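Local structure of beta-galactosidase (Bacillus circulans, 4MAD) at residues A[535-540]-A[549-554]; A[530-535]-A[557-562]; A[513-518]-A[574-579]. The protein probably hydrolyses terminal non-reducing beta-D-galactose residues of beta-D-galactosides, as a glycoside hydrolase of family 35. All coordinates share one frame; numbering follows the deposited sequence.

Interaction 1 (A[535-540]-A[549-554]); sequences WTKGVV and RYWEIG
Y550 lays its ring flat on the backbone of the facing strand at G538, where no side chain stands in its way. G538 CA makes a CH-pi contact over the ring face, 3.8 Å from the ring centroid, and the neighbouring peptide covers the same face. A chi1 of 69° puts Y550 CG between its own backbone N and carbonyl carbon and folds the ring back over the partner strand. W535 CB touches Y550 CE1 at 3.5 Å, while V540 CG2 meets the other flank of the ring at CD2. Under the Y550 ring the backbones of G538 and Y550 form a hydrogen-bonded antiparallel pair. On the face that carries K537, the lysine chain runs over the W551 indole: CE sits 3.5 Å from the six-membered ring centroid, and NZ reaches on in a cation-pi contact at 4.7 Å. At the strand end E552 N donates to T536 O (2.8 Å), and T536 OG1 donates to E552 OE1 from above the carboxylate plane. A water bridges that same OE1 to W535 O. Farther out, E457 takes salt bridges from both K537 and R549, one on each carboxylate oxygen, and E577 OE1 accepts from Y550 OH, T536 N and K537 N. The two strands form the hairpin 537-542/545-551; strand 569-577 flanks 537-542 on its other side, and 545-551 lies at the margin of the antiparallel sheet.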
loop_
_atom_site.group_PDB
_atom_site.type_symbol
_atom_site.label_atom_id
_atom_site.label_comp_id
_atom_site.label_asym_id
_atom_site.label_seq_id
_atom_site.Cartn_x
_atom_site.Cartn_y
_atom_site.Cartn_z
ATOM N N TRP A 535 15.145 15.934 -8.919
ATOM C CA TRP A 535 15.586 14.593 -9.212
ATOM C C TRP A 535 14.641 13.900 -10.183
ATOM O O TRP A 535 13.711 14.492 -10.631
ATOM C CB TRP A 535 15.788 13.818 -7.916
ATOM C CG TRP A 535 16.930 14.392 -7.102
ATOM C CD1 TRP A 535 16.925 15.505 -6.339
ATOM C CD2 TRP A 535 18.241 13.849 -6.999
ATOM N NE1 TRP A 535 18.140 15.710 -5.834
ATOM C CE2 TRP A 535 18.967 14.691 -6.185
ATOM C CE3 TRP A 535 18.868 12.742 -7.542
ATOM C CZ2 TRP A 535 20.284 14.462 -5.875
ATOM C CZ3 TRP A 535 20.176 12.515 -7.227
ATOM C CH2 TRP A 535 20.875 13.377 -6.423
ATOM N N THR A 536 14.947 12.662 -10.526
ATOM C CA THR A 536 14.174 11.981 -11.538
ATOM C C THR A 536 13.346 10.756 -11.105
ATOM O O THR A 536 12.175 10.765 -11.225
ATOM C CB THR A 536 15.028 11.688 -12.797
ATOM O OG1 THR A 536 15.359 12.908 -13.429
ATOM C CG2 THR A 536 14.294 10.829 -13.747
ATOM N N LYS A 537 14.001 9.722 -10.628
ATOM C CA LYS A 537 13.304 8.600 -10.072
ATOM C C LYS A 537 14.147 7.849 -9.085
ATOM O O LYS A 537 15.303 7.633 -9.309
ATOM C CB LYS A 537 12.825 7.682 -11.149
ATOM C CG LYS A 537 11.907 6.569 -10.675
ATOM C CD LYS A 537 11.285 5.826 -11.795
ATOM C CE LYS A 537 10.038 5.088 -11.413
ATOM N NZ LYS A 537 10.223 4.163 -10.355
ATOM N N GLY A 538 13.520 7.444 -8.009
ATOM C CA GLY A 538 14.228 6.715 -6.992
ATOM C C GLY A 538 13.528 6.514 -5.689
ATOM O O GLY A 538 12.367 6.473 -5.662
ATOM N N VAL A 539 14.303 6.302 -4.653
ATOM C CA VAL A 539 13.834 6.151 -3.300
ATOM C C VAL A 539 14.757 6.890 -2.324
ATOM O O VAL A 539 15.840 7.236 -2.657
ATOM C CB VAL A 539 13.749 4.689 -2.899
ATOM C CG1 VAL A 539 12.724 3.978 -3.715
ATOM C CG2 VAL A 539 15.065 4.035 -3.005
ATOM N N VAL A 540 14.272 7.104 -1.120
ATOM C CA VAL A 540 15.048 7.750 -0.094
ATOM C C VAL A 540 14.979 7.033 1.256
ATOM O O VAL A 540 13.964 6.563 1.626
ATOM C CB VAL A 540 14.584 9.200 0.036
ATOM C CG1 VAL A 540 15.393 9.924 1.023
ATOM C CG2 VAL A 540 14.696 9.829 -1.301
ATOM N N ARG A 549 9.013 5.982 -2.672
ATOM C CA ARG A 549 9.510 6.340 -3.967
ATOM C C ARG A 549 9.195 7.782 -4.362
ATOM O O ARG A 549 8.250 8.355 -3.873
ATOM C CB ARG A 549 8.888 5.448 -5.036
ATOM C CG ARG A 549 8.824 3.942 -4.696
ATOM C CD ARG A 549 8.249 3.148 -5.841
ATOM N NE ARG A 549 7.534 1.976 -5.426
ATOM C CZ ARG A 549 7.889 0.733 -5.695
ATOM N NH1 ARG A 549 8.972 0.504 -6.381
ATOM N NH2 ARG A 549 7.186 -0.284 -5.276
ATOM N N TYR A 550 10.006 8.318 -5.264
ATOM C CA TYR A 550 9.776 9.588 -5.884
ATOM C C TYR A 550 9.930 9.469 -7.411
ATOM O O TYR A 550 10.535 8.603 -7.842
ATOM C CB TYR A 550 10.745 10.614 -5.378
ATOM C CG TYR A 550 12.191 10.420 -5.803
ATOM C CD1 TYR A 550 12.674 10.953 -6.965
ATOM C CD2 TYR A 550 13.085 9.781 -4.998
ATOM C CE1 TYR A 550 13.963 10.841 -7.313
ATOM C CE2 TYR A 550 14.384 9.647 -5.369
ATOM C CZ TYR A 550 14.828 10.175 -6.516
ATOM O OH TYR A 550 16.125 9.997 -6.836
ATOM N N TRP A 551 9.298 10.307 -8.187
ATOM C CA TRP A 551 9.406 10.239 -9.621
ATOM C C TRP A 551 8.993 11.618 -10.124
ATOM O O TRP A 551 7.947 12.089 -9.774
ATOM C CB TRP A 551 8.453 9.186 -10.129
ATOM C CG TRP A 551 8.633 8.773 -11.520
ATOM C CD1 TRP A 551 9.507 9.254 -12.417
ATOM C CD2 TRP A 551 7.951 7.709 -12.162
ATOM N NE1 TRP A 551 9.396 8.589 -13.594
ATOM C CE2 TRP A 551 8.446 7.620 -13.464
ATOM C CE3 TRP A 551 6.956 6.850 -11.769
ATOM C CZ2 TRP A 551 7.961 6.713 -14.352
ATOM C CZ3 TRP A 551 6.527 5.929 -12.628
ATOM C CH2 TRP A 551 6.996 5.879 -13.918
ATOM N N GLU A 552 9.762 12.219 -11.003
ATOM C CA GLU A 552 9.560 13.588 -11.441
ATOM C C GLU A 552 8.223 13.810 -12.133
ATOM O O GLU A 552 7.796 14.927 -12.277
ATOM C CB GLU A 552 10.662 14.013 -12.411
ATOM C CG GLU A 552 10.641 13.233 -13.636
ATOM C CD GLU A 552 11.854 13.371 -14.569
ATOM O OE1 GLU A 552 12.763 14.130 -14.308
ATOM O OE2 GLU A 552 11.858 12.648 -15.575
ATOM N N ILE A 553 7.613 12.732 -12.600
ATOM C CA ILE A 553 6.368 12.843 -13.354
ATOM C C ILE A 553 5.163 13.260 -12.518
ATOM O O ILE A 553 4.162 13.579 -13.038
ATOM C CB ILE A 553 6.045 11.635 -14.243
ATOM C CG1 ILE A 553 5.674 10.408 -13.440
ATOM C CG2 ILE A 553 7.155 11.409 -15.195
ATOM C CD1 ILE A 553 5.212 9.276 -14.238
ATOM N N GLY A 554 5.319 13.196 -11.206
ATOM C CA GLY A 554 4.295 13.644 -10.304
ATOM C C GLY A 554 3.096 12.757 -10.136
ATOM O O GLY A 554 3.112 11.666 -10.519
HETATM O O HOH W 1 13.288 16.298 -12.666
#

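Interaction 2 (A[530-535]-A[557-562]); sequences IDLSEW and QTLYVP
I530 and L559 form a hydrogen-bonded antiparallel pair: I530 N donates to L559 O at 2.9 Å, and L559 N donates to I530 O. The next rung comes after strand 528-531 has ended, where L532 N donates to Q557 O at 3.1 Å in a nearly straight bond that approaches almost along the C=O axis.

The side chain of L532 shows how the apolar face is filled. CB stands beside Q557 O, about 4.0 Å off. From there a chi1 of -69° sets CG beside the backbone N and opposite the carbonyl carbon, and CG divides the chain in two. CD1, at one tip, comes 3.6 Å from L559 CD1 and almost as near to L559 CG, with the two leucines slanting across each other. CD1 also rests on Y550 CB. CD2, the other tip, packs on L575 CD1, and the side chain also touches V585. Farther along the same face, I530 CG1 lies 3.7 Å from V561 CG2.

D531, whose side chain lies on the same face as T558, folds the chain that follows it. D531 OD1 accepts S533 OG at 2.8 Å on its syn lone pair and S533 N at 3.0 Å from above the carboxylate plane, two bonds that hold the carboxylate over the bend. Q557 OE1 approaches S533 CA and is joined by a water to S533 O (2.9 Å from the water to either oxygen); Q557 NE2 turns instead to E552 O.

The bend is an Asx turn overlapping the type I turn from L532 to W535, and the strand pair it leaves, with 558-561 outermost, fits the margin of an antiparallel beta sandwich of the galactose-binding-domain kind.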
loop_
_atom_site.group_PDB
_atom_site.type_symbol
_atom_site.label_atom_id
_atom_site.label_comp_id
_atom_site.label_asym_id
_atom_site.label_seq_id
_atom_site.Cartn_x
_atom_site.Cartn_y
_atom_site.Cartn_z
ATOM N N ILE A 530 10.908 16.172 2.105
ATOM C CA ILE A 530 12.001 16.265 1.184
ATOM C C ILE A 530 11.535 16.596 -0.240
ATOM O O ILE A 530 10.801 15.877 -0.803
ATOM C CB ILE A 530 12.809 14.943 1.116
ATOM C CG1 ILE A 530 13.290 14.520 2.479
ATOM C CG2 ILE A 530 13.972 15.115 0.253
ATOM C CD1 ILE A 530 14.118 13.269 2.482
ATOM N N ASP A 531 12.017 17.687 -0.787
ATOM C CA ASP A 531 11.632 18.144 -2.101
ATOM C C ASP A 531 12.527 17.518 -3.144
ATOM O O ASP A 531 13.662 17.790 -3.163
ATOM C CB ASP A 531 11.805 19.637 -2.209
ATOM C CG ASP A 531 11.698 20.136 -3.616
ATOM O OD1 ASP A 531 11.127 19.501 -4.464
ATOM O OD2 ASP A 531 12.218 21.209 -3.862
ATOM N N LEU A 532 11.957 16.645 -3.946
ATOM C CA LEU A 532 12.688 15.837 -4.875
ATOM C C LEU A 532 12.420 16.197 -6.318
ATOM O O LEU A 532 12.714 15.438 -7.192
ATOM C CB LEU A 532 12.361 14.390 -4.665
ATOM C CG LEU A 532 12.902 13.849 -3.355
ATOM C CD1 LEU A 532 12.024 12.940 -2.637
ATOM C CD2 LEU A 532 14.289 13.360 -3.467
ATOM N N SER A 533 11.871 17.401 -6.490
ATOM C CA SER A 533 11.452 17.914 -7.783
ATOM C C SER A 533 12.607 18.033 -8.761
ATOM O O SER A 533 12.408 17.974 -9.947
ATOM C CB SER A 533 10.736 19.268 -7.670
ATOM O OG SER A 533 11.559 20.249 -7.156
ATOM N N GLU A 534 13.795 18.280 -8.239
ATOM C CA GLU A 534 14.982 18.339 -9.078
ATOM C C GLU A 534 15.406 16.986 -9.654
ATOM O O GLU A 534 16.002 16.937 -10.672
ATOM C CB GLU A 534 16.162 19.048 -8.428
ATOM C CG GLU A 534 17.281 19.344 -9.410
ATOM C CD GLU A 534 18.555 19.957 -8.825
ATOM O OE1 GLU A 534 18.783 19.926 -7.627
ATOM O OE2 GLU A 534 19.339 20.459 -9.612
ATOM N N TRP A 535 15.145 15.934 -8.919
ATOM C CA TRP A 535 15.586 14.593 -9.212
ATOM C C TRP A 535 14.641 13.900 -10.183
ATOM O O TRP A 535 13.711 14.492 -10.631
ATOM C CB TRP A 535 15.788 13.818 -7.916
ATOM C CG TRP A 535 16.930 14.392 -7.102
ATOM C CD1 TRP A 535 16.925 15.505 -6.339
ATOM C CD2 TRP A 535 18.241 13.849 -6.999
ATOM N NE1 TRP A 535 18.140 15.710 -5.834
ATOM C CE2 TRP A 535 18.967 14.691 -6.185
ATOM C CE3 TRP A 535 18.868 12.742 -7.542
ATOM C CZ2 TRP A 535 20.284 14.462 -5.875
ATOM C CZ3 TRP A 535 20.176 12.515 -7.227
ATOM C CH2 TRP A 535 20.875 13.377 -6.423
ATOM N N GLN A 557 5.636 15.516 -5.440
ATOM C CA GLN A 557 7.027 15.888 -5.589
ATOM C C GLN A 557 7.829 15.971 -4.297
ATOM O O GLN A 557 8.929 16.350 -4.332
ATOM C CB GLN A 557 7.151 17.178 -6.349
ATOM C CG GLN A 557 6.425 17.158 -7.607
ATOM C CD GLN A 557 7.203 16.592 -8.731
ATOM O OE1 GLN A 557 8.330 16.342 -8.615
ATOM N NE2 GLN A 557 6.558 16.435 -9.862
ATOM N N THR A 558 7.228 15.621 -3.175
ATOM C CA THR A 558 7.893 15.611 -1.875
ATOM C C THR A 558 7.628 14.307 -1.186
ATOM O O THR A 558 6.642 13.707 -1.457
ATOM C CB THR A 558 7.379 16.677 -0.934
ATOM O OG1 THR A 558 5.964 16.638 -0.882
ATOM C CG2 THR A 558 7.808 18.021 -1.345
ATOM N N LEU A 559 8.531 13.906 -0.318
ATOM C CA LEU A 559 8.358 12.763 0.526
ATOM C C LEU A 559 8.266 13.220 1.980
ATOM O O LEU A 559 9.110 13.863 2.412
ATOM C CB LEU A 559 9.508 11.746 0.404
ATOM C CG LEU A 559 9.576 10.824 -0.802
ATOM C CD1 LEU A 559 10.842 9.982 -0.913
ATOM C CD2 LEU A 559 8.368 10.019 -0.948
ATOM N N TYR A 560 7.243 12.778 2.671
ATOM C CA TYR A 560 7.041 13.060 4.070
ATOM C C TYR A 560 8.019 12.299 4.906
ATOM O O TYR A 560 8.179 11.151 4.759
ATOM C CB TYR A 560 5.601 12.761 4.455
ATOM C CG TYR A 560 5.205 12.625 5.902
ATOM C CD1 TYR A 560 5.414 13.614 6.805
ATOM C CD2 TYR A 560 4.567 11.515 6.322
ATOM C CE1 TYR A 560 5.033 13.476 8.062
ATOM C CE2 TYR A 560 4.195 11.355 7.580
ATOM C CZ TYR A 560 4.420 12.355 8.460
ATOM O OH TYR A 560 4.035 12.179 9.720
ATOM N N VAL A 561 8.634 13.032 5.807
ATOM C CA VAL A 561 9.490 12.506 6.809
ATOM C C VAL A 561 8.894 12.696 8.208
ATOM O O VAL A 561 8.952 13.739 8.736
ATOM C CB VAL A 561 10.820 13.239 6.783
ATOM C CG1 VAL A 561 11.773 12.630 7.734
ATOM C CG2 VAL A 561 11.374 13.327 5.429
ATOM N N PRO A 562 8.367 11.662 8.798
ATOM C CA PRO A 562 7.884 11.747 10.155
ATOM C C PRO A 562 9.011 12.051 11.141
ATOM O O PRO A 562 10.055 11.514 11.026
ATOM C CB PRO A 562 7.345 10.342 10.418
ATOM C CG PRO A 562 7.121 9.786 9.146
ATOM C CD PRO A 562 8.112 10.344 8.241
HETATM O O HOH W 2 10.102 14.068 -7.796
HETATM O O HOH W 3 9.742 17.388 -10.872
#

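Interaction 3 (A[513-518]-A[574-579]); sequences PYFHKG and ILLELH
I574 meets K517 and F515 at the start of an antiparallel beta ladder joining strands 514-522 and 569-577, part of the beta sheet of the galactose-binding-domain region. Its CG2 branch stands 4.1 Å from F515 CD1, while CG1 reaches toward K517 CG. L575 comes next, bonded through both backbone polar atoms to H516: H516 N donates to L575 O at 2.8 Å, and L575 N donates to H516 O. Its CD2 methyl touches the imidazole of H516 at the edge, 3.8 Å from CD2 of the histidine, whose two nitrogens bond to H364 and H581. L576 belongs to the opposite face of the sheet. With CG anti to the backbone N (chi1 172°), it swings CD1 over the middle of the F515 ring, 3.9 Å from the centroid and only 5° off the ring normal, a CH-pi contact that also brings this methyl near Y514 O. E577 pairs with Y514 by two backbone hydrogen bonds, each 3.1 Å, and E577 O takes a close CA-H contact from P513 as well. The carboxylate of E577 heads away toward Y550. At L578 the strand has ended, yet CD2 still packs on P513 CB at 3.9 Å. H579 closes the segment by turning its backbone N onto the glutamate two residues back: H579 N donates to E577 OE2 at 2.8 Å, on the anti side, 22° out of the carboxylate plane.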
loop_
_atom_site.group_PDB
_atom_site.type_symbol
_atom_site.label_atom_id
_atom_site.label_comp_id
_atom_site.label_asym_id
_atom_site.label_seq_id
_atom_site.Cartn_x
_atom_site.Cartn_y
_atom_site.Cartn_z
ATOM N N PRO A 513 22.174 3.895 -11.807
ATOM C CA PRO A 513 21.700 4.197 -10.469
ATOM C C PRO A 513 22.861 4.410 -9.529
ATOM O O PRO A 513 23.751 3.637 -9.523
ATOM C CB PRO A 513 20.875 2.957 -10.098
ATOM C CG PRO A 513 20.534 2.373 -11.323
ATOM C CD PRO A 513 21.692 2.570 -12.191
ATOM N N TYR A 514 22.774 5.446 -8.722
ATOM C CA TYR A 514 23.738 5.700 -7.691
ATOM C C TYR A 514 23.071 6.009 -6.375
ATOM O O TYR A 514 22.080 6.645 -6.352
ATOM C CB TYR A 514 24.617 6.865 -8.051
ATOM C CG TYR A 514 25.770 6.554 -8.917
ATOM C CD1 TYR A 514 27.048 6.458 -8.409
ATOM C CD2 TYR A 514 25.601 6.370 -10.258
ATOM C CE1 TYR A 514 28.097 6.199 -9.222
ATOM C CE2 TYR A 514 26.634 6.101 -11.059
ATOM C CZ TYR A 514 27.875 6.022 -10.560
ATOM O OH TYR A 514 28.898 5.727 -11.391
ATOM N N PHE A 515 23.665 5.543 -5.298
ATOM C CA PHE A 515 23.359 5.975 -3.976
ATOM C C PHE A 515 24.095 7.293 -3.664
ATOM O O PHE A 515 25.244 7.418 -3.933
ATOM C CB PHE A 515 23.753 4.926 -2.967
ATOM C CG PHE A 515 22.997 3.634 -3.100
ATOM C CD1 PHE A 515 21.807 3.447 -2.489
ATOM C CD2 PHE A 515 23.501 2.601 -3.844
ATOM C CE1 PHE A 515 21.148 2.298 -2.598
ATOM C CE2 PHE A 515 22.839 1.460 -3.939
ATOM C CZ PHE A 515 21.661 1.306 -3.328
ATOM N N HIS A 516 23.430 8.240 -3.095
ATOM C CA HIS A 516 24.038 9.485 -2.799
ATOM C C HIS A 516 23.886 9.664 -1.304
ATOM O O HIS A 516 22.828 9.489 -0.813
ATOM C CB HIS A 516 23.271 10.554 -3.480
ATOM C CG HIS A 516 23.368 10.515 -4.957
ATOM N ND1 HIS A 516 24.497 10.867 -5.628
ATOM C CD2 HIS A 516 22.473 10.167 -5.898
ATOM C CE1 HIS A 516 24.291 10.755 -6.921
ATOM N NE2 HIS A 516 23.074 10.315 -7.111
ATOM N N LYS A 517 24.937 10.022 -0.594
ATOM C CA LYS A 517 24.869 10.104 0.850
ATOM C C LYS A 517 25.188 11.465 1.407
ATOM O O LYS A 517 26.110 12.055 1.021
ATOM C CB LYS A 517 25.771 9.103 1.512
ATOM C CG LYS A 517 25.623 9.086 2.976
ATOM C CD LYS A 517 26.681 8.318 3.599
ATOM C CE LYS A 517 26.129 7.425 4.577
ATOM N NZ LYS A 517 26.419 7.936 5.902
ATOM N N GLY A 518 24.340 11.908 2.319
ATOM C CA GLY A 518 24.438 13.207 2.918
ATOM C C GLY A 518 24.074 13.204 4.395
ATOM O O GLY A 518 23.498 12.295 4.861
ATOM N N ILE A 574 20.182 8.957 2.675
ATOM C CA ILE A 574 20.618 8.207 1.513
ATOM C C ILE A 574 19.572 8.172 0.440
ATOM O O ILE A 574 18.484 7.805 0.697
ATOM C CB ILE A 574 20.965 6.763 1.867
ATOM C CG1 ILE A 574 22.159 6.747 2.784
ATOM C CG2 ILE A 574 21.337 6.011 0.649
ATOM C CD1 ILE A 574 22.433 5.508 3.338
ATOM N N LEU A 575 19.944 8.595 -0.741
ATOM C CA LEU A 575 19.013 8.722 -1.815
ATOM C C LEU A 575 19.499 7.869 -2.929
ATOM O O LEU A 575 20.600 8.005 -3.269
ATOM C CB LEU A 575 18.983 10.137 -2.279
ATOM C CG LEU A 575 18.130 10.522 -3.441
ATOM C CD1 LEU A 575 17.656 11.932 -3.355
ATOM C CD2 LEU A 575 18.866 10.319 -4.676
ATOM N N LEU A 576 18.676 6.983 -3.474
ATOM C CA LEU A 576 19.054 6.204 -4.643
ATOM C C LEU A 576 18.342 6.819 -5.820
ATOM O O LEU A 576 17.167 6.855 -5.836
ATOM C CB LEU A 576 18.631 4.745 -4.508
ATOM C CG LEU A 576 18.785 3.808 -5.707
ATOM C CD1 LEU A 576 20.172 3.742 -6.222
ATOM C CD2 LEU A 576 18.265 2.387 -5.442
ATOM N N GLU A 577 19.086 7.331 -6.759
ATOM C CA GLU A 577 18.531 7.894 -7.951
ATOM C C GLU A 577 18.925 7.057 -9.146
ATOM O O GLU A 577 20.024 6.700 -9.290
ATOM C CB GLU A 577 18.983 9.314 -8.167
ATOM C CG GLU A 577 18.936 9.742 -9.566
ATOM C CD GLU A 577 17.526 10.081 -10.068
ATOM O OE1 GLU A 577 16.738 10.640 -9.303
ATOM O OE2 GLU A 577 17.232 9.774 -11.221
ATOM N N LEU A 578 17.921 6.720 -9.920
ATOM C CA LEU A 578 18.030 5.863 -11.080
ATOM C C LEU A 578 18.672 6.428 -12.316
ATOM O O LEU A 578 19.295 5.741 -13.019
ATOM C CB LEU A 578 16.698 5.189 -11.431
ATOM C CG LEU A 578 16.050 4.354 -10.358
ATOM C CD1 LEU A 578 14.777 3.692 -10.818
ATOM C CD2 LEU A 578 16.998 3.415 -9.752
ATOM N N HIS A 579 18.403 7.674 -12.620
ATOM C CA HIS A 579 18.799 8.216 -13.884
ATOM C C HIS A 579 19.658 9.470 -13.919
ATOM O O HIS A 579 20.664 9.502 -14.579
ATOM C CB HIS A 579 17.568 8.543 -14.684
ATOM C CG HIS A 579 16.708 7.366 -14.949
ATOM N ND1 HIS A 579 17.020 6.434 -15.902
ATOM C CD2 HIS A 579 15.552 6.968 -14.382
ATOM C CE1 HIS A 579 16.088 5.507 -15.907
ATOM N NE2 HIS A 579 15.191 5.804 -14.997
#

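Running from the N terminus, the chain enters at 513-518, passes through 530-535 into 535-540, turns back through 549-554 and 557-562, and reaches 574-579 last. The three contacts therefore nest without crossing: interaction 3 closes the outermost loop, interaction 2 lies inside it, and interaction 1, a short hairpin, is innermost. W535 belongs to both interactions 1 and 2, and its ring also packs on H516 and L575 of interaction 3. All three lie in one continuous antiparallel sheet, folded over so that interaction 2 packs against the strands of interactions 1 and 3. K537 O accepts from L578 N, joining interactions 1 and 3, while V540 CG1 packs on I530 CD1 between interactions 1 and 2.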